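PDB 1M7S: catalase from Pseudomonas syringae, which decomposes hydrogen peroxide into water and oxygen with the help of a heme cofactor, protecting the cell from peroxide damage. Local coordinates for residues Ser72-Phe77 with Val314-Glu318; Ser91-Gly95 with Ala143-Asp147; Lys446-Ser451 with Lys469-Val475. All coordinates share one frame; numbering follows the deposited sequence. Where two conformers were deposited one is given.

Interaction 1 (Ser72-Phe77 with Val314-Glu318); sequences SKATVF and VPGIE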
ATOM      1  N   SER A  72     -22.159  26.972 -22.600  1.00 12.76           N
ATOM      2  CA  SER A  72     -20.906  26.200 -22.470  1.00 11.68           C
ATOM      3  C   SER A  72     -20.290  25.872 -23.817  1.00 11.15           C
ATOM      4  O   SER A  72     -20.999  25.536 -24.752  1.00 11.43           O
ATOM      5  CB  SER A  72     -21.212  24.906 -21.679  1.00 11.64           C
ATOM      6  OG  SER A  72     -20.026  24.138 -21.469  1.00 13.49           O
ATOM      7  N   LYS A  73     -18.988  25.936 -23.846  1.00 12.06           N
ATOM      8  CA  LYS A  73     -18.226  25.502 -25.025  1.00 14.70           C
ATOM      9  C   LYS A  73     -18.002  23.990 -25.022  1.00 15.52           C
ATOM     10  O   LYS A  73     -17.402  23.440 -25.973  1.00 14.77           O
ATOM     11  CB  LYS A  73     -16.943  26.270 -25.115  1.00 15.61           C
ATOM     12  CG  LYS A  73     -15.917  25.982 -24.017  1.00 17.87           C
ATOM     13  CD  LYS A  73     -14.807  27.020 -24.089  1.00 20.17           C
ATOM     14  CE  LYS A  73     -13.883  26.896 -22.896  1.00 22.43           C
ATOM     15  NZ  LYS A  73     -12.735  27.828 -22.924  1.00 24.52           N
ATOM     16  N   ALA A  74     -18.366  23.253 -23.973  1.00 13.45           N
ATOM     17  CA  ALA A  74     -18.033  21.819 -23.965  1.00 12.28           C
ATOM     18  C   ALA A  74     -18.719  21.000 -25.045  1.00 11.43           C
ATOM     19  O   ALA A  74     -19.936  21.041 -25.190  1.00 11.13           O
ATOM     20  CB  ALA A  74     -18.292  21.207 -22.591  1.00 11.57           C
ATOM     21  N   THR A  75     -17.928  20.167 -25.737  1.00 12.41           N
ATOM     22  CA  THR A  75     -18.456  19.294 -26.795  1.00 12.71           C
ATOM     23  C   THR A  75     -19.552  18.343 -26.405  1.00 11.53           C
ATOM     24  O   THR A  75     -20.470  18.027 -27.194  1.00 13.49           O
ATOM     25  CB  THR A  75     -17.275  18.478 -27.434  1.00 12.42           C
ATOM     26  OG1 THR A  75     -16.285  19.432 -27.819  1.00 15.47           O
ATOM     27  CG2 THR A  75     -17.712  17.729 -28.686  1.00 14.07           C
ATOM     28  N   VAL A  76     -19.585  17.835 -25.150  1.00 10.94           N
ATOM     29  CA  VAL A  76     -20.633  16.936 -24.689  1.00 10.39           C
ATOM     30  C   VAL A  76     -22.031  17.511 -24.811  1.00  9.77           C
ATOM     31  O   VAL A  76     -23.015  16.772 -24.937  1.00 11.42           O
ATOM     32  CB  VAL A  76     -20.328  16.490 -23.209  1.00  9.32           C
ATOM     33  CG1 VAL A  76     -20.431  17.684 -22.262  1.00  8.31           C
ATOM     34  CG2 VAL A  76     -21.243  15.371 -22.780  1.00 10.54           C
ATOM     35  N   PHE A  77     -22.220  18.837 -24.828  1.00 11.25           N
ATOM     36  CA  PHE A  77     -23.492  19.475 -24.956  1.00 10.69           C
ATOM     37  C   PHE A  77     -23.849  19.880 -26.407  1.00 13.61           C
ATOM     38  O   PHE A  77     -24.951  20.385 -26.590  1.00 11.82           O
ATOM     39  CB  PHE A  77     -23.505  20.753 -24.111  1.00 11.69           C
ATOM     40  CG  PHE A  77     -23.200  20.561 -22.642  1.00 14.86           C
ATOM     41  CD1 PHE A  77     -22.173  21.275 -22.050  1.00 15.04           C
ATOM     42  CD2 PHE A  77     -23.938  19.664 -21.890  1.00 14.35           C
ATOM     43  CE1 PHE A  77     -21.917  21.121 -20.689  1.00 17.47           C
ATOM     44  CE2 PHE A  77     -23.676  19.496 -20.547  1.00 17.23           C
ATOM     45  CZ  PHE A  77     -22.660  20.230 -19.938  1.00 15.56           C
ATOM     46  N   VAL A 314     -13.920  19.267 -18.011  1.00 14.22           N
ATOM     47  CA  VAL A 314     -13.432  19.557 -19.396  1.00 13.60           C
ATOM     48  C   VAL A 314     -13.593  21.068 -19.549  1.00 15.33           C
ATOM     49  O   VAL A 314     -14.451  21.704 -18.901  1.00 15.38           O
ATOM     50  CB  VAL A 314     -14.286  18.737 -20.355  1.00 14.43           C
ATOM     51  CG1 VAL A 314     -14.036  17.215 -20.227  1.00 13.58           C
ATOM     52  CG2 VAL A 314     -15.783  18.924 -20.169  1.00 13.68           C
ATOM     53  N   PRO A 315     -12.923  21.661 -20.508  1.00 17.00           N
ATOM     54  CA  PRO A 315     -13.016  23.093 -20.803  1.00 16.46           C
ATOM     55  C   PRO A 315     -14.470  23.410 -21.071  1.00 15.60           C
ATOM     56  O   PRO A 315     -15.142  22.703 -21.829  1.00 17.38           O
ATOM     57  CB  PRO A 315     -12.084  23.320 -22.010  1.00 18.36           C
ATOM     58  CG  PRO A 315     -11.051  22.212 -21.772  1.00 19.69           C
ATOM     59  CD  PRO A 315     -11.914  21.013 -21.363  1.00 17.51           C
ATOM     60  N   GLY A 316     -15.032  24.411 -20.413  1.00 14.53           N
ATOM     61  CA  GLY A 316     -16.441  24.750 -20.549  1.00 12.62           C
ATOM     62  C   GLY A 316     -17.238  24.409 -19.287  1.00 11.55           C
ATOM     63  O   GLY A 316     -18.408  24.746 -19.183  1.00 12.42           O
ATOM     64  N   ILE A 317     -16.616  23.666 -18.366  1.00  9.80           N
ATOM     65  CA  ILE A 317     -17.357  23.242 -17.165  1.00 10.08           C
ATOM     66  C   ILE A 317     -16.407  23.422 -15.999  1.00  9.56           C
ATOM     67  O   ILE A 317     -15.268  22.943 -16.057  1.00  9.51           O
ATOM     68  CB  ILE A 317     -17.799  21.765 -17.200  1.00  9.92           C
ATOM     69  CG1 ILE A 317     -18.557  21.394 -18.458  1.00  9.04           C
ATOM     70  CG2 ILE A 317     -18.626  21.518 -15.932  1.00  9.12           C
ATOM     71  CD1 ILE A 317     -19.108  20.007 -18.669  1.00  9.29           C
ATOM     72  N   GLU A 318     -16.827  24.158 -14.987  1.00  9.69           N
ATOM     73  CA  GLU A 318     -15.928  24.388 -13.838  1.00 11.41           C
ATOM     74  C   GLU A 318     -16.820  24.297 -12.581  1.00 10.50           C
ATOM     75  O   GLU A 318     -18.034  24.471 -12.613  1.00 10.39           O
ATOM     76  CB  GLU A 318     -15.323  25.795 -13.915  1.00 14.09           C
ATOM     77  CG  GLU A 318     -14.394  26.172 -15.042  1.00 15.92           C
ATOM     78  CD  GLU A 318     -13.765  27.540 -15.069  1.00 18.98           C
ATOM     79  OE1 GLU A 318     -13.886  28.365 -14.122  1.00 19.55           O
ATOM     80  OE2 GLU A 318     -13.088  27.885 -16.082  1.00 17.65           O
TER
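The loop 72-77 meets a type II beta turn from Val-314 to Ile-317, the backbones coming closest at Ala-74 and Gly-316, whose CA atoms are 4.8 Å apart. The turn is closed by its own bond from Ile-317 N to Val-314 O. One hydrogen bond joins the two segments. Ser-72 OG gives its proton to Gly-316 O at 2.9 Å, from well above the carbonyl plane, 42° out of it. OG is anti to the backbone N of Ser-72 (chi1 -178°), which also lets it accept from Ala-74 N at 3.1 Å. The hydroxyl gives one bond and accepts another, which should limit its rotation. Gly-316 has positive phi in the third position of the turn. Its CA lies against the backbone of Ala-74.

Lys-73 lies extended along the turn. Its CE sits 3.7 Å from Gly-316 N, and its NZ goes on to Lys-389 O. Ala-74 CB touches both Val-314 CG2 and Ile-317 CG1. Ile-317 CD1 reaches the ring of Phe-77, 3.6 Å from CE1, approaching obliquely. Val-76 CG1 lies over the centre of that same ring, 3.8 Å above its plane. Strand 196-199 adjoins both segments, since Lys-73 and Gly-316 each bond to the backbone of Val-199. Pro-315 also packs on Val-11 of the second subunit. The hydroxyl of Ser-72, accepting from the backbone N two residues on, forms an ST turn, here set against a beta turn at the edge of the catalase beta barrel.

Interaction 2 (Ser91-Gly95 with Ala143-Asp147); sequences SVVHG and AFKPD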
ATOM      1  N   SER A  91     -25.794   3.297  -2.451  1.00  8.59           N
ATOM      2  CA  SER A  91     -26.350   3.904  -1.221  1.00  7.22           C
ATOM      3  C   SER A  91     -25.166   4.632  -0.613  1.00 10.22           C
ATOM      4  O   SER A  91     -24.232   4.963  -1.384  1.00 12.12           O
ATOM      5  CB  SER A  91     -26.936   2.874  -0.277  1.00  8.74           C
ATOM      6  OG  SER A  91     -25.837   1.992  -0.031  1.00  8.70           O
ATOM      7  N   VAL A  92     -25.177   5.095   0.645  1.00  9.51           N
ATOM      8  CA  VAL A  92     -24.144   6.008   1.100  1.00  9.92           C
ATOM      9  C   VAL A  92     -23.348   5.526   2.311  1.00 11.14           C
ATOM     10  O   VAL A  92     -22.141   5.471   2.340  1.00 10.69           O
ATOM     11  CB  VAL A  92     -24.794   7.360   1.528  1.00 11.64           C
ATOM     12  CG1 VAL A  92     -23.778   8.314   2.154  1.00 14.10           C
ATOM     13  CG2 VAL A  92     -25.393   8.079   0.314  1.00  9.43           C
ATOM     14  N   VAL A  93     -24.106   5.197   3.354  1.00 13.02           N
ATOM     15  CA  VAL A  93     -23.514   4.930   4.655  1.00 12.88           C
ATOM     16  C   VAL A  93     -22.962   3.547   4.882  1.00 12.42           C
ATOM     17  O   VAL A  93     -21.857   3.487   5.434  1.00 13.80           O
ATOM     18  CB  VAL A  93     -24.572   5.218   5.754  1.00 14.13           C
ATOM     19  CG1 VAL A  93     -23.992   4.969   7.131  1.00 14.68           C
ATOM     20  CG2 VAL A  93     -25.133   6.633   5.638  1.00 14.10           C
ATOM     21  N   HIS A  94     -23.682   2.498   4.523  1.00 10.99           N
ATOM     22  CA  HIS A  94     -23.195   1.162   4.908  1.00 11.24           C
ATOM     23  C   HIS A  94     -22.236   0.522   3.926  1.00 11.40           C
ATOM     24  O   HIS A  94     -21.961   1.110   2.874  1.00 11.01           O
ATOM     25  CB  HIS A  94     -24.382   0.270   5.220  1.00 11.82           C
ATOM     26  CG  HIS A  94     -25.130   0.861   6.382  1.00 11.54           C
ATOM     27  ND1 HIS A  94     -26.163   1.763   6.202  1.00 14.08           N
ATOM     28  CD2 HIS A  94     -24.919   0.702   7.716  1.00 13.68           C
ATOM     29  CE1 HIS A  94     -26.605   2.140   7.416  1.00 13.82           C
ATOM     30  NE2 HIS A  94     -25.863   1.504   8.332  1.00 15.76           N
ATOM     31  N   GLY A  95     -21.662  -0.627   4.264  0.50 12.53           N
ATOM     32  CA  GLY A  95     -20.660  -1.263   3.433  0.50 13.61           C
ATOM     33  C   GLY A  95     -21.161  -2.198   2.344  0.50 15.04           C
ATOM     34  O   GLY A  95     -22.345  -2.273   1.992  0.50 14.29           O
ATOM     35  N   ALA A 143     -20.928  10.874  12.222  1.00  5.34           N
ATOM     36  CA  ALA A 143     -22.183  10.880  12.972  1.00  6.83           C
ATOM     37  C   ALA A 143     -23.237   9.972  12.365  1.00  7.47           C
ATOM     38  O   ALA A 143     -23.980   9.394  13.142  1.00  7.56           O
ATOM     39  CB  ALA A 143     -22.749  12.289  13.133  1.00  7.77           C
ATOM     40  N   PHE A 144     -23.385   9.950  11.019  1.00  6.47           N
ATOM     41  CA  PHE A 144     -24.321   9.049  10.372  1.00  7.72           C
ATOM     42  C   PHE A 144     -23.944   7.578  10.420  1.00  5.83           C
ATOM     43  O   PHE A 144     -24.846   6.697  10.421  1.00  8.43           O
ATOM     44  CB  PHE A 144     -24.337   9.375   8.854  1.00  9.52           C
ATOM     45  CG  PHE A 144     -25.384  10.356   8.387  1.00 10.08           C
ATOM     46  CD1 PHE A 144     -25.005  11.418   7.579  1.00 10.29           C
ATOM     47  CD2 PHE A 144     -26.715  10.156   8.657  1.00 12.24           C
ATOM     48  CE1 PHE A 144     -25.950  12.332   7.119  1.00 10.94           C
ATOM     49  CE2 PHE A 144     -27.681  11.038   8.190  1.00 10.73           C
ATOM     50  CZ  PHE A 144     -27.279  12.122   7.420  1.00  9.99           C
ATOM     51  N   LYS A 145     -22.652   7.247  10.333  1.00  4.53           N
ATOM     52  CA  LYS A 145     -22.216   5.856  10.254  1.00  6.47           C
ATOM     53  C   LYS A 145     -22.532   5.123  11.574  1.00  7.92           C
ATOM     54  O   LYS A 145     -22.775   5.800  12.560  1.00  8.89           O
ATOM     55  CB  LYS A 145     -20.687   5.850  10.119  1.00  6.44           C
ATOM     56  CG  LYS A 145     -20.109   6.284   8.763  1.00  8.82           C
ATOM     57  CD  LYS A 145     -20.030   5.044   7.872  1.00  9.97           C
ATOM     58  CE  LYS A 145     -19.364   5.531   6.551  1.00 12.63           C
ATOM     59  NZ  LYS A 145     -19.264   4.336   5.674  1.00 12.94           N
ATOM     60  N   PRO A 146     -22.456   3.811  11.594  1.00  8.14           N
ATOM     61  CA  PRO A 146     -22.636   2.999  12.781  1.00  7.50           C
ATOM     62  C   PRO A 146     -21.702   3.459  13.887  1.00  7.59           C
ATOM     63  O   PRO A 146     -20.620   4.017  13.696  1.00  7.05           O
ATOM     64  CB  PRO A 146     -22.288   1.537  12.360  1.00  8.67           C
ATOM     65  CG  PRO A 146     -22.583   1.605  10.873  1.00  8.65           C
ATOM     66  CD  PRO A 146     -22.280   3.009  10.364  1.00  7.71           C
ATOM     67  N   ASP A 147     -22.124   3.230  15.122  1.00  7.55           N
ATOM     68  CA  ASP A 147     -21.324   3.644  16.310  1.00  6.74           C
ATOM     69  C   ASP A 147     -19.941   2.999  16.204  1.00  7.05           C
ATOM     70  O   ASP A 147     -19.841   1.805  15.964  1.00  7.49           O
ATOM     71  CB  ASP A 147     -22.085   3.053  17.489  1.00  5.02           C
ATOM     72  CG  ASP A 147     -21.630   3.570  18.849  1.00  8.58           C
ATOM     73  OD1 ASP A 147     -20.424   3.520  19.137  1.00  8.51           O
ATOM     74  OD2 ASP A 147     -22.532   3.978  19.603  1.00 10.88           O
TER
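Lys-145 NZ makes the one hydrogen bond between the segments, to Val-93 O at 2.7 Å. The C=O...N angle is 150°, and the nitrogen is tilted 21° from the carbonyl plane. The lysine chain bends at chi2 (-88°) and is extended beyond, which brings NZ back to the loop 91-95. On the way, Lys-145 CD and CE pass beside Val-93 O, each 3.4 Å from it. NZ also bonds to Val-50 O, so two backbone carbonyls hold the ammonium group.

Apolar packing is built around Val-93. Its CG1 rests 3.7 Å from Lys-145 CA, close to the backbone where helix 137-144 ends, and 4.2 Å from Pro-146 CD. The other methyl, CG2, faces Phe-144 CB at 4.3 Å. The Phe-144 ring itself turns away from the loop.

The contact thus joins the loop that follows barrel strand 82-90 to the exit of a helix, on the heme side of the catalase fold. Lys-145 is the first residue to leave helical geometry. The Val-93 side chain is about 8 Å from that of His-52, the predicted active-site histidine.

Ring contacts are made by His-94. Pro-146 CG comes obliquely to its CD2 at 4.0 Å, while Val-93 CG1 lies 3.8 Å above one face of the imidazole, offset toward the rim. The ring is also held at NE2 by a hydrogen bond with OD1 of Asp-153. His-97 of the third subunit meets the His-94 ring edge-to-face and also packs on Pro-146.

Interaction 3 (Lys446-Ser451 with Lys469-Val475); sequences KNIMLS and KGDLSKV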
ATOM      1  N   LYS A 446     -32.790  16.331  21.243  1.00 13.14           N
ATOM      2  CA  LYS A 446     -34.097  15.947  20.715  1.00 12.13           C
ATOM      3  C   LYS A 446     -35.028  17.158  20.664  1.00 10.35           C
ATOM      4  O   LYS A 446     -35.618  17.385  19.613  1.00  9.92           O
ATOM      5  CB  LYS A 446     -34.747  14.850  21.564  1.00 11.87           C
ATOM      6  CG  LYS A 446     -36.144  14.443  21.135  1.00 11.90           C
ATOM      7  CD  LYS A 446     -36.878  13.590  22.154  1.00 10.55           C
ATOM      8  CE  LYS A 446     -36.181  12.281  22.486  1.00 10.97           C
ATOM      9  NZ  LYS A 446     -36.975  11.446  23.440  1.00 12.29           N
ATOM     10  N   ASN A 447     -35.145  17.963  21.732  1.00  9.96           N
ATOM     11  CA  ASN A 447     -36.060  19.102  21.628  1.00 12.45           C
ATOM     12  C   ASN A 447     -35.520  20.158  20.670  1.00 11.38           C
ATOM     13  O   ASN A 447     -36.368  20.833  20.103  1.00 12.51           O
ATOM     14  CB  ASN A 447     -36.350  19.725  22.998  1.00 15.16           C
ATOM     15  CG  ASN A 447     -37.216  18.753  23.813  1.00 15.52           C
ATOM     16  OD1 ASN A 447     -38.124  18.116  23.309  1.00 14.93           O
ATOM     17  ND2 ASN A 447     -36.897  18.659  25.096  1.00 18.38           N
ATOM     18  N   ILE A 448     -34.195  20.231  20.509  1.00  9.58           N
ATOM     19  CA  ILE A 448     -33.657  21.224  19.553  1.00 10.50           C
ATOM     20  C   ILE A 448     -33.987  20.783  18.127  1.00  9.13           C
ATOM     21  O   ILE A 448     -34.381  21.587  17.277  1.00  9.00           O
ATOM     22  CB  ILE A 448     -32.174  21.417  19.763  1.00  9.61           C
ATOM     23  CG1 ILE A 448     -31.930  22.280  21.033  1.00 10.63           C
ATOM     24  CG2 ILE A 448     -31.540  22.090  18.525  1.00  8.68           C
ATOM     25  CD1 ILE A 448     -30.404  22.241  21.304  1.00 10.75           C
ATOM     26  N   MET A 449     -33.774  19.507  17.833  1.00 10.00           N
ATOM     27  CA  MET A 449     -34.153  18.945  16.539  1.00  8.18           C
ATOM     28  C   MET A 449     -35.625  19.209  16.262  1.00  9.29           C
ATOM     29  O   MET A 449     -35.950  19.564  15.112  1.00  7.94           O
ATOM     30  CB  MET A 449     -33.915  17.437  16.504  1.00  7.95           C
ATOM     31  CG  MET A 449     -32.455  17.034  16.272  1.00  8.51           C
ATOM     32  SD  MET A 449     -31.584  17.759  14.867  1.00  9.38           S
ATOM     33  CE  MET A 449     -32.708  17.402  13.525  1.00  9.36           C
ATOM     34  N   LEU A 450     -36.487  18.950  17.240  1.00  8.41           N
ATOM     35  CA  LEU A 450     -37.935  19.174  17.069  1.00  9.00           C
ATOM     36  C   LEU A 450     -38.268  20.616  16.775  1.00  8.96           C
ATOM     37  O   LEU A 450     -39.174  20.941  15.987  1.00  8.95           O
ATOM     38  CB  LEU A 450     -38.634  18.675  18.356  1.00 10.65           C
ATOM     39  CG  LEU A 450     -38.690  17.141  18.467  1.00 10.26           C
ATOM     40  CD1 LEU A 450     -39.293  16.733  19.813  1.00 10.93           C
ATOM     41  CD2 LEU A 450     -39.421  16.453  17.320  1.00  9.21           C
ATOM     42  N   SER A 451     -37.522  21.537  17.396  1.00  8.30           N
ATOM     43  CA  SER A 451     -37.744  22.972  17.162  1.00 10.44           C
ATOM     44  C   SER A 451     -37.471  23.312  15.705  1.00  8.92           C
ATOM     45  O   SER A 451     -38.171  24.152  15.105  1.00 11.08           O
ATOM     46  CB  SER A 451     -36.929  23.851  18.117  1.00  9.00           C
ATOM     47  OG  SER A 451     -35.550  23.952  17.798  1.00 10.52           O
ATOM     48  N   LYS A 469     -41.540  11.512  21.564  1.00 14.40           N
ATOM     49  CA  LYS A 469     -41.680  11.810  22.993  1.00 18.26           C
ATOM     50  C   LYS A 469     -40.845  13.000  23.412  1.00 18.61           C
ATOM     51  O   LYS A 469     -40.209  12.993  24.460  1.00 21.06           O
ATOM     52  CB  LYS A 469     -41.343  10.600  23.855  1.00 21.00           C
ATOM     53  CG  LYS A 469     -42.001   9.288  23.497  1.00 25.46           C
ATOM     54  CD  LYS A 469     -43.506   9.312  23.398  1.00 28.26           C
ATOM     55  CE  LYS A 469     -44.067   7.971  22.942  1.00 30.65           C
ATOM     56  NZ  LYS A 469     -43.233   6.809  23.408  1.00 33.29           N
ATOM     57  N   GLY A 470     -40.891  14.098  22.664  1.00 18.74           N
ATOM     58  CA  GLY A 470     -40.216  15.329  23.065  1.00 18.08           C
ATOM     59  C   GLY A 470     -41.200  16.163  23.870  1.00 19.30           C
ATOM     60  O   GLY A 470     -42.350  15.751  24.032  1.00 19.39           O
ATOM     61  N   ASP A 471     -40.768  17.286  24.404  1.00 19.55           N
ATOM     62  CA  ASP A 471     -41.570  18.169  25.254  1.00 21.49           C
ATOM     63  C   ASP A 471     -42.081  19.318  24.399  1.00 19.48           C
ATOM     64  O   ASP A 471     -41.284  20.216  24.134  1.00 19.69           O
ATOM     65  CB  ASP A 471     -40.617  18.661  26.351  1.00 25.00           C
ATOM     66  CG  ASP A 471     -41.179  19.771  27.219  1.00 31.23           C
ATOM     67  OD1 ASP A 471     -40.419  20.392  28.013  1.00 33.23           O
ATOM     68  OD2 ASP A 471     -42.393  20.044  27.105  1.00 32.12           O
ATOM     69  N   LEU A 472     -43.318  19.278  23.948  1.00 20.51           N
ATOM     70  CA  LEU A 472     -43.883  20.276  23.065  1.00 20.15           C
ATOM     71  C   LEU A 472     -43.760  21.718  23.493  1.00 19.72           C
ATOM     72  O   LEU A 472     -43.409  22.611  22.685  1.00 16.64           O
ATOM     73  CB  LEU A 472     -45.344  19.932  22.721  1.00 20.98           C
ATOM     74  CG  LEU A 472     -45.981  20.800  21.622  1.00 20.39           C
ATOM     75  CD1 LEU A 472     -45.212  20.645  20.297  1.00 20.44           C
ATOM     76  CD2 LEU A 472     -47.452  20.448  21.423  1.00 20.51           C
ATOM     77  N   SER A 473     -44.006  22.006  24.777  1.00 20.43           N
ATOM     78  CA  SER A 473     -43.881  23.389  25.243  1.00 21.13           C
ATOM     79  C   SER A 473     -42.445  23.877  25.089  1.00 19.63           C
ATOM     80  O   SER A 473     -42.220  25.030  24.698  1.00 20.32           O
ATOM     81  CB  SER A 473     -44.408  23.492  26.687  1.00 23.61           C
ATOM     82  OG  SER A 473     -43.439  22.917  27.559  1.00 26.60           O
ATOM     83  N   LYS A 474     -41.436  23.052  25.335  1.00 17.62           N
ATOM     84  CA  LYS A 474     -40.040  23.436  25.141  1.00 18.39           C
ATOM     85  C   LYS A 474     -39.763  23.579  23.632  1.00 16.39           C
ATOM     86  O   LYS A 474     -39.091  24.532  23.212  1.00 14.85           O
ATOM     87  CB  LYS A 474     -39.083  22.423  25.750  1.00 18.03           C
ATOM     88  CG  LYS A 474     -37.614  22.743  25.564  1.00 20.50           C
ATOM     89  CD  LYS A 474     -37.109  23.837  26.495  1.00 22.78           C
ATOM     90  CE  LYS A 474     -35.636  24.082  26.263  1.00 22.85           C
ATOM     91  NZ  LYS A 474     -35.178  25.474  26.481  1.00 24.83           N
ATOM     92  N   VAL A 475     -40.365  22.656  22.854  1.00 17.06           N
ATOM     93  CA  VAL A 475     -40.186  22.778  21.390  1.00 16.14           C
ATOM     94  C   VAL A 475     -40.703  24.118  20.902  1.00 16.41           C
ATOM     95  O   VAL A 475     -40.075  24.816  20.098  1.00 18.79           O
ATOM     96  CB  VAL A 475     -40.909  21.641  20.666  1.00 17.35           C
ATOM     97  CG1 VAL A 475     -40.958  21.783  19.155  1.00 16.49           C
ATOM     98  CG2 VAL A 475     -40.252  20.319  21.070  1.00 17.80           C
TER
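Asn-447 of helix 443-456 faces the turn that leads into helix 472-480, in the helical C-terminal part of the catalase fold. That turn starts with a Schellman motif at Lys-469, of positive phi, and ends with Asp-471 at the N-cap of the next helix.

Asn-447 can be followed outward. CB meets Lys-474 CG at 4.2 Å. CG stands anti to the carbonyl carbon (chi1 -70°), which directs the amide at the turn. OD1 accepts from Asp-471 N at 3.0 Å, with an N-H...O angle of 164°. The donor is somewhat tilted from the amide carbonyl plane. OD1 also has Gly-470 CA and Val-475 CG2 beside it. ND2, on the other arm, lies 3.9 Å from Asp-471 CB. The amide and the Asp-471 carboxylate planes are 78° apart. Asp-471 OD2 in turn accepts from Ser-473 OG on its syn side, within the first turn of the helix.

Gly-470 passes close to helix 443-456. Leu-450 CD1 and Lys-446 CD both meet its CA. The bent Lys-446 chain carries NZ past the turn to the carbonyls of Ala-439 and Ala-468, so its charge has two partners. Leu-450 also packs on Val-464 and Ala-465, so it touches both helix 458-467 and helix 472-480.

Both methyls of Val-475 lie against Leu-450. Its CG1 touches the backbone, 3.7 Å from Leu-450 O, while CG2 presses on Leu-450 CB at 3.6 Å.

In the fold
From the N terminus, the loop between strands 55-64 and 82-90 supplies the first half of interaction 1. Its partner comes only after 236 further residues, at strand 317-319. Interaction 2 opens and closes inside that long loop, tying the loop after strand 82-90 to the end of helix 137-144 over a short span. The two are about 22 Å apart at their nearest atoms and lie on opposite sides of the chain's centre. Interaction 3 follows in series. It closes a 17-residue link, mostly helix 458-467, within the C-terminal helices. It shares a side of the chain with interaction 2, their nearest atoms about 10 Å apart. No two contacts cross.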